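Local structure of phage terminase large subunit (Thermus phage P7426, 7KS4) at residues N142-D154 with V163-G177. The protein probably acts as the ATP-driven motor that pumps viral DNA into empty capsids and as the endonuclease that cuts the genome, this chain being its N-terminal ATPase domain. Numbering follows the deposited sequence.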
ATOM      1  N   ASN A 142       0.051   2.109 -20.325  1.00 82.63           N
ATOM      2  CA  ASN A 142       1.306   2.310 -19.613  1.00 81.16           C
ATOM      3  C   ASN A 142       1.616   1.190 -18.624  1.00 76.97           C
ATOM      4  O   ASN A 142       2.572   1.312 -17.851  1.00 77.06           O
ATOM      5  CB  ASN A 142       1.285   3.657 -18.888  1.00 82.35           C
ATOM      6  CG  ASN A 142       1.435   4.828 -19.838  1.00 87.34           C
ATOM      7  OD1 ASN A 142       2.053   4.707 -20.896  1.00 90.34           O
ATOM      8  ND2 ASN A 142       0.870   5.969 -19.466  1.00 88.34           N
ATOM      9  N   LEU A 143       0.838   0.111 -18.623  1.00 74.55           N
ATOM     10  CA  LEU A 143       1.138  -1.072 -17.817  1.00 73.54           C
ATOM     11  C   LEU A 143       1.866  -2.063 -18.722  1.00 81.71           C
ATOM     12  O   LEU A 143       1.262  -2.950 -19.327  1.00 79.16           O
ATOM     13  CB  LEU A 143      -0.133  -1.661 -17.215  1.00 66.49           C
ATOM     14  CG  LEU A 143      -0.886  -0.750 -16.241  1.00 62.22           C
ATOM     15  CD1 LEU A 143      -2.151  -1.426 -15.757  1.00 58.03           C
ATOM     16  CD2 LEU A 143      -0.009  -0.355 -15.059  1.00 61.24           C
ATOM     17  N   ARG A 144       3.180  -1.884 -18.827  1.00 90.27           N
ATOM     18  CA  ARG A 144       4.052  -2.792 -19.557  1.00 97.83           C
ATOM     19  C   ARG A 144       5.296  -3.013 -18.710  1.00100.96           C
ATOM     20  O   ARG A 144       5.716  -2.126 -17.960  1.00102.73           O
ATOM     21  CB  ARG A 144       4.416  -2.238 -20.947  1.00103.30           C
ATOM     22  CG  ARG A 144       3.249  -1.553 -21.657  1.00102.79           C
ATOM     23  CD  ARG A 144       3.453  -1.417 -23.167  1.00104.89           C
ATOM     24  NE  ARG A 144       4.609  -0.592 -23.518  1.00108.11           N
ATOM     25  CZ  ARG A 144       5.681  -1.011 -24.189  1.00110.50           C
ATOM     26  NH1 ARG A 144       5.778  -2.261 -24.613  1.00110.54           N
ATOM     27  NH2 ARG A 144       6.666  -0.162 -24.449  1.00114.25           N
ATOM     28  N   GLY A 145       5.878  -4.202 -18.819  1.00101.40           N
ATOM     29  CA  GLY A 145       6.862  -4.624 -17.839  1.00100.15           C
ATOM     30  C   GLY A 145       6.077  -5.085 -16.627  1.00 92.30           C
ATOM     31  O   GLY A 145       4.869  -5.282 -16.752  1.00 92.24           O
ATOM     32  N   ALA A 146       6.706  -5.277 -15.468  1.00 83.08           N
ATOM     33  CA  ALA A 146       8.146  -5.203 -15.264  1.00 80.41           C
ATOM     34  C   ALA A 146       8.434  -6.049 -14.027  1.00 73.13           C
ATOM     35  O   ALA A 146       7.530  -6.292 -13.232  1.00 72.56           O
ATOM     36  CB  ALA A 146       8.611  -3.768 -15.069  1.00 82.35           C
ATOM     37  N   THR A 147       9.673  -6.498 -13.849  1.00 70.19           N
ATOM     38  CA  THR A 147      10.003  -7.399 -12.744  1.00 64.06           C
ATOM     39  C   THR A 147       9.931  -6.629 -11.434  1.00 59.06           C
ATOM     40  O   THR A 147      10.876  -5.927 -11.060  1.00 59.73           O
ATOM     41  CB  THR A 147      11.386  -8.012 -12.929  1.00 70.34           C
ATOM     42  OG1 THR A 147      12.319  -6.994 -13.313  1.00 75.17           O
ATOM     43  CG2 THR A 147      11.349  -9.113 -13.979  1.00 72.02           C
ATOM     44  N   LEU A 148       8.819  -6.793 -10.720  1.00 52.06           N
ATOM     45  CA  LEU A 148       8.548  -6.068  -9.487  1.00 49.75           C
ATOM     46  C   LEU A 148       8.898  -6.906  -8.267  1.00 49.71           C
ATOM     47  O   LEU A 148       8.565  -8.091  -8.192  1.00 47.62           O
ATOM     48  CB  LEU A 148       7.074  -5.668  -9.406  1.00 45.66           C
ATOM     49  CG  LEU A 148       6.593  -4.616 -10.401  1.00 46.25           C
ATOM     50  CD1 LEU A 148       5.126  -4.350 -10.185  1.00 42.43           C
ATOM     51  CD2 LEU A 148       7.384  -3.322 -10.279  1.00 49.90           C
ATOM     52  N   ASP A 149       9.556  -6.273  -7.306  1.00 34.88           N
ATOM     53  CA  ASP A 149       9.729  -6.867  -5.994  1.00 35.95           C
ATOM     54  C   ASP A 149       8.575  -6.548  -5.058  1.00 34.04           C
ATOM     55  O   ASP A 149       8.364  -7.277  -4.081  1.00 33.32           O
ATOM     56  CB  ASP A 149      11.039  -6.385  -5.382  1.00 38.57           C
ATOM     57  CG  ASP A 149      12.211  -6.681  -6.270  1.00 41.98           C
ATOM     58  OD1 ASP A 149      12.578  -7.870  -6.349  1.00 44.68           O
ATOM     59  OD2 ASP A 149      12.727  -5.745  -6.922  1.00 42.30           O
ATOM     60  N   PHE A 150       7.832  -5.478  -5.323  1.00 30.50           N
ATOM     61  CA  PHE A 150       6.695  -5.146  -4.479  1.00 29.69           C
ATOM     62  C   PHE A 150       5.735  -4.273  -5.267  1.00 29.76           C
ATOM     63  O   PHE A 150       6.121  -3.591  -6.219  1.00 29.34           O
ATOM     64  CB  PHE A 150       7.132  -4.446  -3.183  1.00 30.22           C
ATOM     65  CG  PHE A 150       7.749  -3.082  -3.388  1.00 31.37           C
ATOM     66  CD1 PHE A 150       6.999  -1.928  -3.177  1.00 31.60           C
ATOM     67  CD2 PHE A 150       9.079  -2.950  -3.760  1.00 33.39           C
ATOM     68  CE1 PHE A 150       7.557  -0.665  -3.346  1.00 32.72           C
ATOM     69  CE2 PHE A 150       9.652  -1.677  -3.924  1.00 34.92           C
ATOM     70  CZ  PHE A 150       8.884  -0.539  -3.718  1.00 34.07           C
ATOM     71  N   VAL A 151       4.474  -4.293  -4.848  1.00 28.54           N
ATOM     72  CA  VAL A 151       3.455  -3.467  -5.480  1.00 30.13           C
ATOM     73  C   VAL A 151       2.448  -3.061  -4.421  1.00 28.29           C
ATOM     74  O   VAL A 151       2.141  -3.833  -3.507  1.00 26.43           O
ATOM     75  CB  VAL A 151       2.763  -4.193  -6.653  1.00 32.79           C
ATOM     76  CG1 VAL A 151       2.026  -5.434  -6.162  1.00 32.06           C
ATOM     77  CG2 VAL A 151       1.814  -3.256  -7.367  1.00 34.31           C
ATOM     78  N   ILE A 152       1.957  -1.831  -4.539  1.00 28.05           N
ATOM     79  CA  ILE A 152       0.873  -1.322  -3.712  1.00 29.55           C
ATOM     80  C   ILE A 152      -0.302  -1.022  -4.624  1.00 30.00           C
ATOM     81  O   ILE A 152      -0.149  -0.301  -5.619  1.00 31.57           O
ATOM     82  CB  ILE A 152       1.298  -0.059  -2.940  1.00 29.72           C
ATOM     83  CG1 ILE A 152       2.484  -0.376  -2.029  1.00 29.71           C
ATOM     84  CG2 ILE A 152       0.114   0.499  -2.143  1.00 29.87           C
ATOM     85  CD1 ILE A 152       3.380   0.830  -1.747  1.00 30.40           C
ATOM     86  N   LEU A 153      -1.466  -1.579  -4.294  1.00 30.02           N
ATOM     87  CA  LEU A 153      -2.713  -1.259  -4.980  1.00 32.14           C
ATOM     88  C   LEU A 153      -3.525  -0.386  -4.038  1.00 32.18           C
ATOM     89  O   LEU A 153      -3.944  -0.843  -2.969  1.00 32.38           O
ATOM     90  CB  LEU A 153      -3.499  -2.510  -5.371  1.00 32.22           C
ATOM     91  CG  LEU A 153      -3.077  -3.205  -6.665  1.00 34.13           C
ATOM     92  CD1 LEU A 153      -1.725  -3.856  -6.514  1.00 34.73           C
ATOM     93  CD2 LEU A 153      -4.125  -4.231  -7.085  1.00 34.69           C
ATOM     94  N   ASP A 154      -3.733   0.864  -4.432  1.00 32.94           N
ATOM     95  CA  ASP A 154      -4.506   1.817  -3.649  1.00 34.38           C
ATOM     96  C   ASP A 154      -5.920   1.887  -4.211  1.00 33.40           C
ATOM     97  O   ASP A 154      -6.113   1.843  -5.428  1.00 32.35           O
ATOM     98  CB  ASP A 154      -3.851   3.196  -3.677  1.00 37.79           C
ATOM     99  CG  ASP A 154      -4.451   4.152  -2.662  1.00 40.70           C
ATOM    100  OD1 ASP A 154      -5.007   3.689  -1.646  1.00 40.18           O
ATOM    101  OD2 ASP A 154      -4.351   5.371  -2.882  1.00 44.21           O
ATOM    102  N   VAL A 163      -6.555  -5.951 -14.208  1.00 44.00           N
ATOM    103  CA  VAL A 163      -5.279  -5.284 -13.962  1.00 44.81           C
ATOM    104  C   VAL A 163      -4.416  -6.139 -13.044  1.00 42.90           C
ATOM    105  O   VAL A 163      -3.223  -6.345 -13.301  1.00 41.73           O
ATOM    106  CB  VAL A 163      -5.511  -3.872 -13.392  1.00 46.70           C
ATOM    107  CG1 VAL A 163      -4.184  -3.170 -13.125  1.00 48.41           C
ATOM    108  CG2 VAL A 163      -6.352  -3.036 -14.359  1.00 49.17           C
ATOM    109  N   TRP A 164      -5.009  -6.683 -11.979  1.00 41.46           N
ATOM    110  CA  TRP A 164      -4.258  -7.565 -11.094  1.00 39.18           C
ATOM    111  C   TRP A 164      -3.864  -8.855 -11.808  1.00 40.26           C
ATOM    112  O   TRP A 164      -2.678  -9.188 -11.913  1.00 41.46           O
ATOM    113  CB  TRP A 164      -5.074  -7.881  -9.834  1.00 37.01           C
ATOM    114  CG  TRP A 164      -4.449  -8.987  -9.046  1.00 35.87           C
ATOM    115  CD1 TRP A 164      -4.805 -10.303  -9.060  1.00 35.38           C
ATOM    116  CD2 TRP A 164      -3.326  -8.884  -8.162  1.00 35.56           C
ATOM    117  NE1 TRP A 164      -3.985 -11.024  -8.234  1.00 35.86           N
ATOM    118  CE2 TRP A 164      -3.066 -10.176  -7.668  1.00 35.18           C
ATOM    119  CE3 TRP A 164      -2.513  -7.825  -7.740  1.00 34.81           C
ATOM    120  CZ2 TRP A 164      -2.036 -10.439  -6.773  1.00 35.12           C
ATOM    121  CZ3 TRP A 164      -1.495  -8.087  -6.853  1.00 34.93           C
ATOM    122  CH2 TRP A 164      -1.262  -9.383  -6.374  1.00 34.85           C
ATOM    123  N   SER A 165      -4.856  -9.595 -12.320  1.00 39.32           N
ATOM    124  CA  SER A 165      -4.590 -10.954 -12.793  1.00 38.28           C
ATOM    125  C   SER A 165      -3.607 -10.961 -13.956  1.00 39.96           C
ATOM    126  O   SER A 165      -2.758 -11.854 -14.056  1.00 40.99           O
ATOM    127  CB  SER A 165      -5.897 -11.638 -13.204  1.00 39.36           C
ATOM    128  OG  SER A 165      -6.499 -10.974 -14.297  1.00 41.62           O
ATOM    129  N   GLU A 166      -3.711  -9.983 -14.851  1.00 43.91           N
ATOM    130  CA  GLU A 166      -2.947 -10.003 -16.089  1.00 48.04           C
ATOM    131  C   GLU A 166      -1.706  -9.119 -16.051  1.00 48.15           C
ATOM    132  O   GLU A 166      -0.670  -9.497 -16.605  1.00 51.01           O
ATOM    133  CB  GLU A 166      -3.851  -9.577 -17.252  1.00 51.66           C
ATOM    134  CG  GLU A 166      -5.071 -10.489 -17.435  1.00 55.12           C
ATOM    135  CD  GLU A 166      -6.035  -9.990 -18.497  1.00 60.83           C
ATOM    136  OE1 GLU A 166      -5.750  -8.946 -19.122  1.00 63.37           O
ATOM    137  OE2 GLU A 166      -7.080 -10.645 -18.710  1.00 63.39           O
ATOM    138  N   ALA A 167      -1.770  -7.961 -15.393  1.00 41.49           N
ATOM    139  CA  ALA A 167      -0.710  -6.967 -15.510  1.00 44.04           C
ATOM    140  C   ALA A 167       0.175  -6.842 -14.277  1.00 45.31           C
ATOM    141  O   ALA A 167       1.254  -6.248 -14.383  1.00 46.69           O
ATOM    142  CB  ALA A 167      -1.312  -5.592 -15.829  1.00 43.67           C
ATOM    143  N   ILE A 168      -0.235  -7.373 -13.122  1.00 44.04           N
ATOM    144  CA  ILE A 168       0.536  -7.192 -11.892  1.00 42.79           C
ATOM    145  C   ILE A 168       0.998  -8.538 -11.348  1.00 42.47           C
ATOM    146  O   ILE A 168       2.200  -8.768 -11.189  1.00 42.00           O
ATOM    147  CB  ILE A 168      -0.287  -6.416 -10.848  1.00 43.04           C
ATOM    148  CG1 ILE A 168      -0.592  -5.018 -11.379  1.00 44.37           C
ATOM    149  CG2 ILE A 168       0.458  -6.313  -9.517  1.00 41.69           C
ATOM    150  CD1 ILE A 168      -1.819  -4.418 -10.775  1.00 45.95           C
ATOM    151  N   GLU A 169       0.060  -9.443 -11.080  1.00 44.18           N
ATOM    152  CA  GLU A 169       0.421 -10.701 -10.433  1.00 44.73           C
ATOM    153  C   GLU A 169       1.494 -11.489 -11.175  1.00 46.94           C
ATOM    154  O   GLU A 169       2.382 -12.045 -10.506  1.00 49.28           O
ATOM    155  CB  GLU A 169      -0.833 -11.561 -10.243  1.00 43.88           C
ATOM    156  CG  GLU A 169      -0.627 -12.799  -9.363  1.00 44.59           C
ATOM    157  CD  GLU A 169      -0.041 -13.982 -10.126  1.00 48.10           C
ATOM    158  OE1 GLU A 169      -0.171 -14.016 -11.370  1.00 49.60           O
ATOM    159  OE2 GLU A 169       0.556 -14.875  -9.484  1.00 49.56           O
ATOM    160  N   PRO A 170       1.477 -11.603 -12.508  1.00 47.13           N
ATOM    161  CA  PRO A 170       2.507 -12.428 -13.164  1.00 49.63           C
ATOM    162  C   PRO A 170       3.920 -11.947 -12.895  1.00 52.97           C
ATOM    163  O   PRO A 170       4.799 -12.765 -12.603  1.00 51.74           O
ATOM    164  CB  PRO A 170       2.140 -12.332 -14.654  1.00 50.85           C
ATOM    165  CG  PRO A 170       0.685 -11.938 -14.670  1.00 48.81           C
ATOM    166  CD  PRO A 170       0.513 -11.052 -13.476  1.00 46.57           C
ATOM    167  N   THR A 171       4.159 -10.637 -12.975  1.00 69.38           N
ATOM    168  CA  THR A 171       5.501 -10.109 -12.751  1.00 73.76           C
ATOM    169  C   THR A 171       5.943 -10.313 -11.306  1.00 67.39           C
ATOM    170  O   THR A 171       7.107 -10.631 -11.048  1.00 72.28           O
ATOM    171  CB  THR A 171       5.546  -8.624 -13.113  1.00 77.81           C
ATOM    172  OG1 THR A 171       4.771  -7.876 -12.170  1.00 75.33           O
ATOM    173  CG2 THR A 171       4.998  -8.391 -14.515  1.00 82.34           C
ATOM    174  N   LEU A 172       5.029 -10.126 -10.353  1.00 48.70           N
ATOM    175  CA  LEU A 172       5.360 -10.338  -8.947  1.00 41.10           C
ATOM    176  C   LEU A 172       5.843 -11.756  -8.695  1.00 46.40           C
ATOM    177  O   LEU A 172       6.869 -11.966  -8.043  1.00 41.13           O
ATOM    178  CB  LEU A 172       4.142 -10.067  -8.073  1.00 36.31           C
ATOM    179  CG  LEU A 172       3.898  -8.715  -7.430  1.00 33.55           C
ATOM    180  CD1 LEU A 172       2.775  -8.944  -6.434  1.00 31.45           C
ATOM    181  CD2 LEU A 172       5.128  -8.127  -6.754  1.00 31.58           C
ATOM    182  N   SER A 173       5.090 -12.750  -9.169  1.00 63.50           N
ATOM    183  CA  SER A 173       5.428 -14.138  -8.877  1.00 72.37           C
ATOM    184  C   SER A 173       6.839 -14.484  -9.338  1.00 74.84           C
ATOM    185  O   SER A 173       7.463 -15.399  -8.788  1.00 77.48           O
ATOM    186  CB  SER A 173       4.412 -15.066  -9.534  1.00 77.40           C
ATOM    187  OG  SER A 173       3.095 -14.668  -9.198  1.00 76.86           O
ATOM    188  N   VAL A 174       7.357 -13.763 -10.333  1.00 74.21           N
ATOM    189  CA  VAL A 174       8.709 -14.011 -10.829  1.00 74.88           C
ATOM    190  C   VAL A 174       9.723 -13.895  -9.699  1.00 70.21           C
ATOM    191  O   VAL A 174      10.415 -14.861  -9.355  1.00 73.33           O
ATOM    192  CB  VAL A 174       9.044 -13.038 -11.971  1.00 77.13           C
ATOM    193  CG1 VAL A 174      10.504 -13.166 -12.391  1.00 79.56           C
ATOM    194  CG2 VAL A 174       8.139 -13.294 -13.137  1.00 79.97           C
ATOM    195  N   ARG A 175       9.856 -12.695  -9.136  1.00 60.56           N
ATOM    196  CA  ARG A 175      10.787 -12.447  -8.048  1.00 55.95           C
ATOM    197  C   ARG A 175      10.188 -12.753  -6.686  1.00 50.12           C
ATOM    198  O   ARG A 175      10.755 -12.345  -5.669  1.00 47.78           O
ATOM    199  CB  ARG A 175      11.266 -10.994  -8.086  1.00 57.04           C
ATOM    200  CG  ARG A 175      12.602 -10.810  -8.784  1.00 62.57           C
ATOM    201  CD  ARG A 175      12.726  -9.422  -9.377  1.00 64.37           C
ATOM    202  NE  ARG A 175      14.005  -8.800  -9.054  1.00 67.80           N
ATOM    203  CZ  ARG A 175      14.299  -7.526  -9.295  1.00 70.13           C
ATOM    204  NH1 ARG A 175      13.401  -6.726  -9.856  1.00 70.37           N
ATOM    205  NH2 ARG A 175      15.491  -7.046  -8.969  1.00 71.85           N
ATOM    206  N   ASP A 176       9.068 -13.470  -6.645  1.00 48.07           N
ATOM    207  CA  ASP A 176       8.370 -13.747  -5.396  1.00 47.08           C
ATOM    208  C   ASP A 176       8.162 -12.453  -4.615  1.00 40.95           C
ATOM    209  O   ASP A 176       8.436 -12.362  -3.414  1.00 40.34           O
ATOM    210  CB  ASP A 176       9.127 -14.781  -4.565  1.00 52.62           C
ATOM    211  CG  ASP A 176       8.257 -15.419  -3.501  1.00 56.29           C
ATOM    212  OD1 ASP A 176       8.775 -15.698  -2.399  1.00 58.45           O
ATOM    213  OD2 ASP A 176       7.058 -15.642  -3.770  1.00 57.57           O
ATOM    214  N   GLY A 177       7.694 -11.429  -5.325  1.00 33.98           N
ATOM    215  CA  GLY A 177       7.458 -10.140  -4.709  1.00 31.17           C
ATOM    216  C   GLY A 177       6.165 -10.106  -3.919  1.00 29.86           C
ATOM    217  O   GLY A 177       5.306 -10.985  -4.030  1.00 30.87           O
TER
HETATM  218  O   HOH W   1      11.651  -9.877  -4.717  1.00 41.97           O
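Val151 reaches between Ile168 and Leu172 with CG1, meeting Leu172 CD1 at 3.6 Å and Ile168 CG2 at 3.8 Å, and its side chain crosses both at roughly a right angle. A chi1 of 63°, with CG1 between the backbone N and the carbonyl carbon, puts this branch against the helix; CG1 also lies beyond the edge of the Trp164 ring, near its plane. Two residues on, Leu153 runs across Trp164, its CD2 4.0 Å from CE3, while Trp190 and Phe194 pack against the same indole. Before the strand, residues of 143-149 touch the helix at several points: Leu143 CD1 lies against Val163 CG1, and the Ala146 carbonyl abuts CB of Thr171, whose OG1 donates to Ile168 O (2.9 Å). At the C-terminal end of the helix Arg175 gives a weak, bent NH1 bond to Thr147 O (2.9 Å, 125°). Asp149 OD2 sits over one face of the guanidinium, so this salt bridge is one of charge alone; the same oxygen accepts from Gln67 N. A water joins Asp149 OD1 to Arg175 O. Strand and helix run nearly antiparallel (152°), as in the right-handed beta-alpha-beta crossover of P-loop ATPases, here from the predicted Walker B strand to strand 178-183.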